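Metal-dependent phosphohydrolase, HDOD domain-containing (Geobacter sulfurreducens, PDB 3HC1) is of unknown function but binds two iron(III) ions and probably acts as a metal-dependent phosphohydrolase of the HD superfamily. Local coordinates at residues G38-P43 / N141-Y146; A62-L67 / F99-V104; P224-A229 / I270-G275. All coordinates share one frame; numbering follows the deposited sequence. Where two conformers were deposited one is given.

In the fold
Three contacts tie helices and the turns beside them together in one all-helical chain. Contact 2 is nested, along the chain, inside the loop closed by contact 1; their centres lie about 17 Å apart, and they touch where Tyr146 OH meets Thr100 OG1 at 2.6 Å, a probable hydrogen bond. Contact 3 follows later in the sequence, its centre about 17 Å from that of contact 1 and about 31 Å from that of contact 2, with which it lies on opposite sides of the chain's centre. The di-iron site lies away from contacts 1 and 2, although helix 142-150 of contact 1 leads into the iron ligands His152 and Asp153. Contact 3 comes nearer: the side chain of Tyr225 is about 11 Å from that of His217, another ligand.

Contact 1. Residues G38-P43 / N141-Y146; sequences GKLNDP and NPVNVY
Leu40 and Asn41, in the type I turn from Lys39 to Asp42 that follows helix 31-39, lie against the first turn of helix 142-150 within the all-helical HDOD domain. The apolar part is small and buried. Leu40 CD2 meets Val143 CG1 at 3.7 Å, the two side chains crossing at about a right angle, while Leu40 CB lies 3.3 Å from Asn144 OD1, so the amide oxygen of Asn144 is pressed against hydrocarbon. Val143 also touches Asp92 and Glu96 of helix 82-108, and Asn144 touches Ile230 of helix 229-243.

The polar part is a bond between two amides. Asn144 ND2 donates to Asn41 OD1 over 3.1 Å, with an N-H...O angle of 146°. The amide planes are 39° apart, and the donor sits above the carbonyl plane of Asn41, missing the lone pairs. With CG anti to its carbonyl carbon (chi1 -65°), Asn144 leans back beside its own backbone N and brings its amide up to the turn. An alanine here is likely to leave Asn41 OD1 without this donor and to open a gap beside Leu40 CB.

Each segment has its own backbone bonds: Asp42 N to Lys39 O closes the turn, and Asn144 N to Asn141 O lies at the start of the helix. A water adds a second link. It accepts from Asn144 ND2 at 2.9 Å and, weakly, from Asn41 ND2 at 3.5 Å, so the Asn144 amide nitrogen has both the water and Asn41 OD1 as acceptors.

Contact 2. Residues A62-L67 / F99-V104; sequences ARVVHL and FTCAIV
Cys101 wedges its side chain against Arg63 and Val64 where helix 58-69 crosses helix 82-108, the two short segments running at 127° with their axes 9.2 Å apart. Both helices belong to the all-helical HDOD domain, and the backbones come nearest at Arg63 and Cys101.

The tight side brings sulfur, methylene and methyl groups together. Cys101 SG, anti to its own carbonyl carbon (chi1 -66°), reaches over the backbone of Arg63 and lies 3.6 Å from Arg63 C. Cys101 CB packs on Arg63 CB at 3.7 Å, and Val64 CG2 closes in from the next position. One turn further along, Leu67 crosses Thr100 at about a right angle, with Leu67 CD2 set 3.7 Å from Thr100 CG2. The Thr100 hydroxyl is taken up by Tyr146 OH and Glu96 O, while its methyl faces Leu67. Leu94 and Ile98 of helix 82-108 extend the same apolar layer beside Val64.

Toward the other side the contact thins out to a single long arm. Arg63, extended from CG to NE, runs past Cys101 and turns NH1 onto Cys101 O at 2.7 Å. The carbonyl carbon, oxygen and donor nitrogen are almost in line (174°), and the oxygen lies in the guanidinium plane, at its edge. Val104 CG1 comes up obliquely to 3.3 Å from Arg63 NH1. This arginine is only partly covered, and a bound glycerol, probably from the crystallisation liquor, lies about 3 Å from its side chain.

Arg63 NH2 also forms a salt bridge with Asp105. One guanidinium thus grips a backbone carbonyl and a carboxylate of the same helix, and its charge is probably largely balanced at the margin of an otherwise apolar crossing.

Contact 3. Residues P224-A229 / I270-G275; sequences PYKQAA and IRRSLG
Arg272 turns the edge of its guanidinium to the loop 224-229, taking Lys226 O in its plane, while Tyr225 O and Ala228 CB approach it obliquely. The Tyr225 ring has the backbone carbon of Gln227 at its edge, and its hydroxyl bonds Asp212. The contact joins an inverse gamma turn centred on Gln227, just before helix 229-243 with Ala228 as its N-cap, to the last turn of helix 266-273.

Lys226 O draws the partners together. Arg272 NE donates to it at 2.8 Å, nearly straight at 174°, on a lone pair in the carbonyl plane; Arg272 NH2 to Tyr225 O is a weak second bond. With chi1 at 94°, off the usual staggered positions, and the chain extended from CG to NE, the arginine reaches along the loop. Lys226 slides past it in the opposite direction, Lys226 CG against Arg272 CG at 3.8 Å; the charged ends stay separated, Lys226 NZ 6.9 Å from Arg272 NE.

Ser273 is buried. Its hydroxyl has Val269 O of its own helix as partner, with Lys226 O also near, and Ser273 CB packs on Ala229 CB at 3.9 Å.

Contact 1. Residues G38-P43 / N141-Y146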
loop_
_atom_site.group_PDB
_atom_site.type_symbol
_atom_site.label_atom_id
_atom_site.label_comp_id
_atom_site.label_asym_id
_atom_site.label_seq_id
_atom_site.Cartn_x
_atom_site.Cartn_y
_atom_site.Cartn_z
ATOM N N GLY A 38 -3.804 2.598 14.525
ATOM C CA GLY A 38 -4.875 2.390 15.524
ATOM C C GLY A 38 -5.941 3.469 15.686
ATOM O O GLY A 38 -7.082 3.182 16.106
ATOM N N LYS A 39 -5.598 4.710 15.341
ATOM C CA LYS A 39 -6.462 5.866 15.605
ATOM C C LYS A 39 -7.239 6.382 14.375
ATOM O O LYS A 39 -7.996 7.349 14.459
ATOM C CB LYS A 39 -5.596 6.994 16.178
ATOM C CG LYS A 39 -4.818 6.645 17.467
ATOM C CD LYS A 39 -5.565 7.094 18.715
ATOM C CE LYS A 39 -4.863 6.643 19.999
ATOM N NZ LYS A 39 -3.690 7.487 20.427
ATOM N N LEU A 40 -7.080 5.728 13.236
ATOM C CA LEU A 40 -7.620 6.241 11.998
ATOM C C LEU A 40 -9.111 6.566 12.023
ATOM O O LEU A 40 -9.568 7.458 11.283
ATOM C CB LEU A 40 -7.287 5.274 10.855
ATOM C CG LEU A 40 -5.805 5.307 10.444
ATOM C CD1 LEU A 40 -5.448 4.173 9.508
ATOM C CD2 LEU A 40 -5.461 6.690 9.821
ATOM N N ASN A 41 -9.877 5.871 12.867
ATOM C CA ASN A 41 -11.335 6.070 12.900
ATOM C C ASN A 41 -11.845 7.118 13.904
ATOM O O ASN A 41 -13.033 7.433 13.887
ATOM C CB ASN A 41 -12.044 4.725 13.106
ATOM C CG ASN A 41 -11.914 3.826 11.893
ATOM O OD1 ASN A 41 -12.057 4.286 10.765
ATOM N ND2 ASN A 41 -11.643 2.545 12.119
ATOM N N ASP A 42 -10.947 7.667 14.729
ATOM C CA ASP A 42 -11.296 8.652 15.756
ATOM C C ASP A 42 -11.304 10.075 15.129
ATOM O O ASP A 42 -10.235 10.661 14.909
ATOM C CB ASP A 42 -10.293 8.558 16.930
ATOM C CG ASP A 42 -9.876 7.111 17.252
ATOM O OD1 ASP A 42 -10.210 6.200 16.461
ATOM O OD2 ASP A 42 -9.207 6.876 18.283
ATOM N N PRO A 43 -12.499 10.644 14.851
ATOM C CA PRO A 43 -12.462 12.003 14.270
ATOM C C PRO A 43 -11.999 13.137 15.232
ATOM O O PRO A 43 -11.575 14.201 14.764
ATOM C CB PRO A 43 -13.921 12.243 13.826
ATOM C CG PRO A 43 -14.745 11.047 14.352
ATOM C CD PRO A 43 -13.868 10.265 15.264
ATOM N N ASN A 141 -13.682 7.148 5.156
ATOM C CA ASN A 141 -12.385 7.360 5.786
ATOM C C ASN A 141 -11.305 6.924 4.817
ATOM O O ASN A 141 -10.776 5.820 4.954
ATOM C CB ASN A 141 -12.320 6.572 7.095
ATOM C CG ASN A 141 -13.164 7.189 8.196
ATOM O OD1 ASN A 141 -14.192 6.640 8.583
ATOM N ND2 ASN A 141 -12.734 8.344 8.704
ATOM N N PRO A 142 -10.996 7.769 3.809
ATOM C CA PRO A 142 -10.055 7.345 2.756
ATOM C C PRO A 142 -8.609 7.144 3.223
ATOM O O PRO A 142 -7.856 6.410 2.561
ATOM C CB PRO A 142 -10.123 8.466 1.721
ATOM C CG PRO A 142 -10.851 9.636 2.412
ATOM C CD PRO A 142 -11.634 9.080 3.526
ATOM N N VAL A 143 -8.190 7.778 4.321
ATOM C CA VAL A 143 -6.850 7.516 4.832
ATOM C C VAL A 143 -6.653 6.020 5.189
ATOM O O VAL A 143 -5.565 5.497 5.033
ATOM C CB VAL A 143 -6.412 8.523 5.956
ATOM C CG1 VAL A 143 -4.990 8.196 6.453
ATOM C CG2 VAL A 143 -6.417 9.968 5.400
ATOM N N ASN A 144 -7.711 5.337 5.646
ATOM C CA ASN A 144 -7.661 3.895 5.965
ATOM C C ASN A 144 -7.348 3.056 4.713
ATOM O O ASN A 144 -6.610 2.071 4.788
ATOM C CB ASN A 144 -8.987 3.381 6.511
ATOM C CG ASN A 144 -9.361 3.989 7.832
ATOM O OD1 ASN A 144 -9.096 5.147 8.093
ATOM N ND2 ASN A 144 -10.013 3.216 8.645
ATOM N N VAL A 145 -7.842 3.522 3.580
ATOM C CA VAL A 145 -7.561 2.856 2.307
ATOM C C VAL A 145 -6.130 3.151 1.896
ATOM O O VAL A 145 -5.442 2.299 1.342
ATOM C CB VAL A 145 -8.523 3.313 1.188
ATOM C CG1 VAL A 145 -8.316 2.520 -0.080
ATOM C CG2 VAL A 145 -9.973 3.182 1.626
ATOM N N TYR A 146 -5.706 4.390 2.073
ATOM C CA TYR A 146 -4.335 4.763 1.793
ATOM C C TYR A 146 -3.335 3.856 2.573
ATOM O O TYR A 146 -2.385 3.321 1.997
ATOM C CB TYR A 146 -4.075 6.227 2.142
ATOM C CG TYR A 146 -2.648 6.677 1.861
ATOM C CD1 TYR A 146 -1.671 6.558 2.829
ATOM C CD2 TYR A 146 -2.292 7.236 0.649
ATOM C CE1 TYR A 146 -0.386 6.949 2.613
ATOM C CE2 TYR A 146 -0.949 7.663 0.424
ATOM C CZ TYR A 146 -0.019 7.493 1.402
ATOM O OH TYR A 146 1.274 7.904 1.229
HETATM O O HOH W 1 -11.618 0.833 9.104
#

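Contact 2. Residues A62-L67 / F99-V104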
loop_
_atom_site.group_PDB
_atom_site.type_symbol
_atom_site.label_atom_id
_atom_site.label_comp_id
_atom_site.label_asym_id
_atom_site.label_seq_id
_atom_site.Cartn_x
_atom_site.Cartn_y
_atom_site.Cartn_z
ATOM N N ALA A 62 11.354 17.096 9.153
ATOM C CA ALA A 62 11.757 17.591 7.833
ATOM C C ALA A 62 11.164 16.779 6.672
ATOM O O ALA A 62 10.831 17.332 5.617
ATOM C CB ALA A 62 13.285 17.624 7.728
ATOM N N ARG A 63 11.041 15.464 6.856
ATOM C CA ARG A 63 10.405 14.626 5.853
ATOM C C ARG A 63 8.956 15.045 5.683
ATOM O O ARG A 63 8.499 15.218 4.552
ATOM C CB ARG A 63 10.469 13.140 6.215
ATOM C CG ARG A 63 11.801 12.440 5.931
ATOM C CD ARG A 63 11.671 11.000 6.341
ATOM N NE ARG A 63 12.935 10.345 6.623
ATOM C CZ ARG A 63 13.024 9.103 7.113
ATOM N NH1 ARG A 63 11.934 8.393 7.385
ATOM N NH2 ARG A 63 14.209 8.569 7.347
ATOM N N VAL A 64 8.253 15.239 6.809
ATOM C CA VAL A 64 6.833 15.601 6.768
ATOM C C VAL A 64 6.610 16.964 6.094
ATOM O O VAL A 64 5.748 17.100 5.213
ATOM C CB VAL A 64 6.192 15.575 8.163
ATOM C CG1 VAL A 64 4.796 16.215 8.140
ATOM C CG2 VAL A 64 6.146 14.152 8.690
ATOM N N VAL A 65 7.417 17.950 6.464
ATOM C CA VAL A 65 7.347 19.274 5.803
ATOM C C VAL A 65 7.550 19.153 4.268
ATOM O O VAL A 65 6.822 19.784 3.490
ATOM C CB VAL A 65 8.332 20.270 6.451
ATOM C CG1 VAL A 65 8.248 21.637 5.791
ATOM C CG2 VAL A 65 8.021 20.372 7.923
ATOM N N HIS A 66 8.478 18.287 3.844
ATOM C CA HIS A 66 8.712 18.044 2.412
ATOM C C HIS A 66 7.481 17.450 1.690
ATOM O O HIS A 66 7.067 17.928 0.644
ATOM C CB HIS A 66 9.956 17.163 2.219
ATOM C CG HIS A 66 10.236 16.804 0.797
ATOM N ND1 HIS A 66 10.951 17.626 -0.050
ATOM C CD2 HIS A 66 9.896 15.713 0.069
ATOM C CE1 HIS A 66 11.038 17.055 -1.240
ATOM N NE2 HIS A 66 10.396 15.900 -1.198
ATOM N N LEU A 67 6.897 16.406 2.252
ATOM C CA LEU A 67 5.706 15.792 1.634
ATOM C C LEU A 67 4.541 16.784 1.673
ATOM O O LEU A 67 3.819 16.896 0.708
ATOM C CB LEU A 67 5.345 14.508 2.351
ATOM C CG LEU A 67 4.220 13.650 1.783
ATOM C CD1 LEU A 67 4.441 13.390 0.247
ATOM C CD2 LEU A 67 4.160 12.360 2.594
ATOM N N PHE A 99 2.521 8.948 8.683
ATOM C CA PHE A 99 2.546 7.533 8.412
ATOM C C PHE A 99 3.523 7.205 7.269
ATOM O O PHE A 99 4.357 6.321 7.396
ATOM C CB PHE A 99 1.143 7.038 8.065
ATOM C CG PHE A 99 1.083 5.578 7.801
ATOM C CD1 PHE A 99 0.915 4.689 8.849
ATOM C CD2 PHE A 99 1.196 5.093 6.515
ATOM C CE1 PHE A 99 0.866 3.330 8.607
ATOM C CE2 PHE A 99 1.149 3.718 6.274
ATOM C CZ PHE A 99 0.982 2.860 7.327
ATOM N N THR A 100 3.416 7.970 6.190
ATOM C CA THR A 100 4.236 7.797 4.981
ATOM C C THR A 100 5.712 8.038 5.260
ATOM O O THR A 100 6.575 7.281 4.813
ATOM C CB THR A 100 3.700 8.746 3.862
ATOM O OG1 THR A 100 2.331 8.388 3.602
ATOM C CG2 THR A 100 4.511 8.652 2.580
ATOM N N CYS A 101 5.999 9.110 6.003
ATOM C CA CYS A 101 7.376 9.495 6.256
ATOM C C CYS A 101 8.050 8.612 7.240
ATOM O O CYS A 101 9.251 8.527 7.201
ATOM C CB CYS A 101 7.479 10.948 6.714
ATOM S SG CYS A 101 6.970 12.035 5.381
ATOM N N ALA A 102 7.275 7.921 8.072
ATOM C CA ALA A 102 7.830 6.959 9.033
ATOM C C ALA A 102 7.950 5.575 8.402
ATOM O O ALA A 102 8.918 4.893 8.636
ATOM C CB ALA A 102 6.970 6.872 10.326
ATOM N N ILE A 103 6.965 5.165 7.615
ATOM C CA ILE A 103 6.978 3.820 7.050
ATOM C C ILE A 103 8.126 3.686 5.988
ATOM O O ILE A 103 8.559 2.585 5.678
ATOM C CB ILE A 103 5.611 3.445 6.504
ATOM C CG1 ILE A 103 5.449 1.912 6.383
ATOM C CG2 ILE A 103 5.307 4.130 5.192
ATOM C CD1 ILE A 103 5.138 1.260 7.687
ATOM N N VAL A 104 8.602 4.800 5.441
ATOM C CA VAL A 104 9.623 4.727 4.393
ATOM C C VAL A 104 10.910 4.032 4.910
ATOM O O VAL A 104 11.582 3.353 4.151
ATOM C CB VAL A 104 9.894 6.052 3.708
ATOM C CG1 VAL A 104 10.528 7.070 4.688
ATOM C CG2 VAL A 104 10.773 5.827 2.442
#

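Contact 3. Residues P224-A229 / I270-G275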
loop_
_atom_site.group_PDB
_atom_site.type_symbol
_atom_site.label_atom_id
_atom_site.label_comp_id
_atom_site.label_asym_id
_atom_site.label_seq_id
_atom_site.Cartn_x
_atom_site.Cartn_y
_atom_site.Cartn_z
ATOM N N PRO A 224 -13.922 -13.305 2.541
ATOM C CA PRO A 224 -15.112 -14.076 3.030
ATOM C C PRO A 224 -16.205 -13.255 3.669
ATOM O O PRO A 224 -17.068 -13.797 4.365
ATOM C CB PRO A 224 -14.499 -15.061 4.038
ATOM C CG PRO A 224 -13.309 -14.326 4.579
ATOM C CD PRO A 224 -12.840 -13.307 3.540
ATOM N N TYR A 225 -16.224 -11.968 3.411
ATOM C CA TYR A 225 -17.295 -11.118 3.863
ATOM C C TYR A 225 -17.637 -10.004 2.849
ATOM O O TYR A 225 -16.837 -9.614 1.986
ATOM C CB TYR A 225 -16.928 -10.511 5.225
ATOM C CG TYR A 225 -15.521 -9.922 5.276
ATOM C CD1 TYR A 225 -15.251 -8.631 4.783
ATOM C CD2 TYR A 225 -14.459 -10.625 5.868
ATOM C CE1 TYR A 225 -13.956 -8.062 4.851
ATOM C CE2 TYR A 225 -13.143 -10.025 5.956
ATOM C CZ TYR A 225 -12.915 -8.769 5.444
ATOM O OH TYR A 225 -11.655 -8.182 5.520
ATOM N N LYS A 226 -18.810 -9.440 3.052
ATOM C CA LYS A 226 -19.447 -8.579 2.070
ATOM C C LYS A 226 -18.891 -7.174 2.139
ATOM O O LYS A 226 -18.715 -6.523 1.140
ATOM C CB LYS A 226 -20.972 -8.565 2.351
ATOM C CG LYS A 226 -21.813 -7.768 1.370
ATOM C CD LYS A 226 -23.249 -7.623 1.888
ATOM C CE LYS A 226 -24.186 -7.190 0.784
ATOM N NZ LYS A 226 -25.338 -6.439 1.360
ATOM N N GLN A 227 -18.639 -6.675 3.335
ATOM C CA GLN A 227 -18.132 -5.327 3.446
ATOM C C GLN A 227 -16.623 -5.366 3.265
ATOM O O GLN A 227 -15.864 -5.376 4.233
ATOM C CB GLN A 227 -18.542 -4.724 4.769
ATOM C CG GLN A 227 -20.072 -4.566 4.880
ATOM C CD GLN A 227 -20.506 -3.129 4.815
ATOM O OE1 GLN A 227 -20.076 -2.380 3.931
ATOM N NE2 GLN A 227 -21.343 -2.719 5.769
ATOM N N ALA A 228 -16.224 -5.334 1.996
ATOM C CA ALA A 228 -14.827 -5.513 1.603
ATOM C C ALA A 228 -14.337 -4.386 0.689
ATOM O O ALA A 228 -13.489 -4.627 -0.176
ATOM C CB ALA A 228 -14.669 -6.906 0.943
ATOM N N ALA A 229 -14.793 -3.141 0.950
ATOM C CA ALA A 229 -14.456 -1.925 0.145
ATOM C C ALA A 229 -12.984 -1.663 0.137
ATOM O O ALA A 229 -12.420 -1.509 -0.929
ATOM C CB ALA A 229 -15.173 -0.686 0.610
ATOM N N ILE A 270 -17.299 -2.945 -4.221
ATOM C CA ILE A 270 -17.436 -1.593 -3.661
ATOM C C ILE A 270 -18.926 -1.238 -3.605
ATOM O O ILE A 270 -19.381 -0.814 -2.548
ATOM C CB ILE A 270 -16.638 -0.541 -4.456
ATOM C CG1 ILE A 270 -15.155 -0.819 -4.319
ATOM C CG2 ILE A 270 -16.947 0.895 -3.966
ATOM C CD1 ILE A 270 -14.257 -0.074 -5.282
ATOM N N ARG A 271 -19.690 -1.451 -4.698
ATOM C CA ARG A 271 -21.140 -1.196 -4.680
ATOM C C ARG A 271 -21.927 -2.018 -3.654
ATOM O O ARG A 271 -22.867 -1.509 -3.079
ATOM C CB ARG A 271 -21.816 -1.459 -6.034
ATOM C CG ARG A 271 -21.482 -0.469 -7.069
ATOM C CD ARG A 271 -22.481 -0.423 -8.226
ATOM N NE ARG A 271 -22.066 0.711 -9.039
ATOM C CZ ARG A 271 -21.154 0.678 -10.006
ATOM N NH1 ARG A 271 -20.598 -0.465 -10.383
ATOM N NH2 ARG A 271 -20.835 1.808 -10.635
ATOM N N ARG A 272 -21.614 -3.294 -3.503
ATOM C CA ARG A 272 -22.270 -4.109 -2.486
ATOM C C ARG A 272 -21.890 -3.602 -1.066
ATOM O O ARG A 272 -22.707 -3.708 -0.149
ATOM C CB ARG A 272 -21.950 -5.597 -2.664
ATOM C CG ARG A 272 -20.780 -6.080 -1.827
ATOM C CD ARG A 272 -20.306 -7.488 -2.160
ATOM N NE ARG A 272 -19.133 -7.868 -1.331
ATOM C CZ ARG A 272 -18.290 -8.868 -1.626
ATOM N NH1 ARG A 272 -18.445 -9.574 -2.742
ATOM N NH2 ARG A 272 -17.256 -9.168 -0.808
ATOM N N SER A 273 -20.679 -3.054 -0.888
ATOM C CA SER A 273 -20.210 -2.576 0.424
ATOM C C SER A 273 -20.777 -1.183 0.792
ATOM O O SER A 273 -20.956 -0.861 1.964
ATOM C CB SER A 273 -18.662 -2.527 0.489
ATOM O OG SER A 273 -18.035 -3.753 0.098
ATOM N N LEU A 274 -21.008 -0.359 -0.219
ATOM C CA LEU A 274 -21.439 1.024 -0.064
ATOM C C LEU A 274 -22.768 1.162 -0.804
ATOM O O LEU A 274 -22.808 1.636 -1.937
ATOM C CB LEU A 274 -20.379 1.972 -0.659
ATOM C CG LEU A 274 -18.943 1.825 -0.110
ATOM C CD1 LEU A 274 -17.923 2.749 -0.845
ATOM C CD2 LEU A 274 -18.915 2.058 1.417
ATOM N N GLY A 275 -23.852 0.744 -0.145
ATOM C CA GLY A 275 -25.195 0.699 -0.753
ATOM C C GLY A 275 -25.667 1.993 -1.429
ATOM O O GLY A 275 -26.358 1.950 -2.465
#